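PDB 3VWA: cytoplasmic export protein 1 from Saccharomyces cerevisiae, which binds tRNA and takes part in its nuclear export, perhaps passing aminoacylated tRNAs from export receptors at the nuclear pore to the translation machinery. Local coordinates for residues I386-T390 and F423-T427. Sequence-based numbering, arbitrary orientation.
Sequences IQGLT and FLAKT
The Phe423 ring reaches from helix 413-427 to the C-terminal end of helix 374-387, joining two helices of the HEAT-repeat solenoid; Ile386 to Thr390 lie within the first HEAT repeat. Ile386 covers one ring face in a CH-pi contact, with Ile386 CG1 3.8 Å from the centroid of the Phe423 ring and only 7° off its normal. The first torsion of Ile386 (chi1 -159°) turns CG1 opposite the backbone N and places this methylene over the middle of the ring, while Ile386 CG2 lies 3.9 Å from Phe423 CZ. Gln387 bends back at chi2, bringing its NE2 to 3.9 Å from Phe423 CZ, its amide plane steeply inclined to the ring, at 78°. At the root of the aromatic side chain, Leu389 CD1 packs against Phe423 CB at 3.7 Å. Were Phe423 cut back to an alanine, Ile386 CG1 would probably lose its aromatic face and a gap would be likely to open between the helix ends. Farther out, Leu389 also touches Thr400 and Leu401 of the intervening helix 394-407, and Thr427 OG1 is hydrogen-bonded to Thr439 of helix 433-446. The turn carrying Leu389 is closed by Gln387 O, which accepts from Thr390 N at 2.8 Å and, on an in-plane lone pair, from Thr390 OG1 at 3.0 Å.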
loop_
_atom_site.group_PDB
_atom_site.type_symbol
_atom_site.label_atom_id
_atom_site.label_comp_id
_atom_site.label_asym_id
_atom_site.label_seq_id
_atom_site.Cartn_x
_atom_site.Cartn_y
_atom_site.Cartn_z
ATOM N N ILE A 386 -21.399 3.567 -14.472
ATOM C CA ILE A 386 -21.951 4.106 -15.713
ATOM C C ILE A 386 -23.185 4.963 -15.516
ATOM O O ILE A 386 -23.419 5.873 -16.279
ATOM C CB ILE A 386 -22.214 2.949 -16.763
ATOM C CG1 ILE A 386 -22.296 3.511 -18.182
ATOM C CG2 ILE A 386 -23.369 2.032 -16.365
ATOM C CD1 ILE A 386 -20.991 4.179 -18.575
ATOM N N GLN A 387 -23.964 4.674 -14.485
ATOM C CA GLN A 387 -25.114 5.514 -14.109
ATOM C C GLN A 387 -24.640 6.914 -13.840
ATOM O O GLN A 387 -25.428 7.861 -13.918
ATOM C CB GLN A 387 -25.836 4.970 -12.856
ATOM C CG GLN A 387 -26.540 3.633 -13.040
ATOM C CD GLN A 387 -27.050 3.427 -14.464
ATOM O OE1 GLN A 387 -28.211 3.653 -14.767
ATOM N NE2 GLN A 387 -26.167 2.989 -15.347
ATOM N N GLY A 388 -23.361 7.067 -13.520
ATOM C CA GLY A 388 -22.808 8.451 -13.411
ATOM C C GLY A 388 -23.210 9.328 -14.606
ATOM O O GLY A 388 -23.318 10.562 -14.497
ATOM N N LEU A 389 -23.476 8.699 -15.753
ATOM C CA LEU A 389 -23.755 9.518 -16.968
ATOM C C LEU A 389 -25.104 10.142 -16.935
ATOM O O LEU A 389 -25.361 11.127 -17.643
ATOM C CB LEU A 389 -23.629 8.713 -18.276
ATOM C CG LEU A 389 -22.245 8.240 -18.664
ATOM C CD1 LEU A 389 -22.413 7.266 -19.839
ATOM C CD2 LEU A 389 -21.345 9.415 -19.043
ATOM N N THR A 390 -25.963 9.582 -16.083
ATOM C CA THR A 390 -27.347 10.008 -16.039
ATOM C C THR A 390 -27.658 10.811 -14.787
ATOM O O THR A 390 -28.804 11.176 -14.568
ATOM C CB THR A 390 -28.323 8.811 -16.168
ATOM O OG1 THR A 390 -28.209 7.971 -15.014
ATOM C CG2 THR A 390 -28.041 7.993 -17.428
ATOM N N PHE A 423 -25.587 4.599 -24.325
ATOM C CA PHE A 423 -25.311 5.682 -23.380
ATOM C C PHE A 423 -24.717 6.899 -24.108
ATOM O O PHE A 423 -25.112 8.041 -23.851
ATOM C CB PHE A 423 -24.321 5.222 -22.297
ATOM C CG PHE A 423 -24.914 4.328 -21.233
ATOM C CD1 PHE A 423 -24.658 2.939 -21.244
ATOM C CD2 PHE A 423 -25.681 4.865 -20.204
ATOM C CE1 PHE A 423 -25.177 2.078 -20.265
ATOM C CE2 PHE A 423 -26.226 4.023 -19.217
ATOM C CZ PHE A 423 -25.981 2.629 -19.242
ATOM N N LEU A 424 -23.757 6.650 -24.995
ATOM C CA LEU A 424 -23.043 7.745 -25.659
ATOM C C LEU A 424 -23.948 8.499 -26.631
ATOM O O LEU A 424 -23.833 9.700 -26.749
ATOM C CB LEU A 424 -21.765 7.251 -26.364
ATOM C CG LEU A 424 -20.677 6.686 -25.429
ATOM C CD1 LEU A 424 -19.673 5.798 -26.158
ATOM C CD2 LEU A 424 -19.949 7.816 -24.702
ATOM N N ALA A 425 -24.846 7.791 -27.306
ATOM C CA ALA A 425 -25.847 8.415 -28.154
ATOM C C ALA A 425 -26.699 9.399 -27.357
ATOM O O ALA A 425 -27.094 10.434 -27.883
ATOM C CB ALA A 425 -26.715 7.374 -28.841
ATOM N N LYS A 426 -26.944 9.096 -26.080
ATOM C CA LYS A 426 -27.669 10.022 -25.236
ATOM C C LYS A 426 -26.831 11.209 -24.813
ATOM O O LYS A 426 -27.261 12.327 -24.933
ATOM C CB LYS A 426 -28.255 9.332 -24.012
ATOM C CG LYS A 426 -29.363 10.178 -23.417
ATOM C CD LYS A 426 -29.689 9.823 -21.976
ATOM C CE LYS A 426 -30.386 10.985 -21.255
ATOM N NZ LYS A 426 -30.071 10.858 -19.792
ATOM N N THR A 427 -25.618 10.980 -24.339
ATOM C CA THR A 427 -24.790 12.103 -23.934
ATOM C C THR A 427 -24.388 13.045 -25.088
ATOM O O THR A 427 -24.020 14.157 -24.864
ATOM C CB THR A 427 -23.590 11.652 -23.050
ATOM O OG1 THR A 427 -22.567 11.039 -23.862
ATOM C CG2 THR A 427 -24.123 10.667 -21.940
#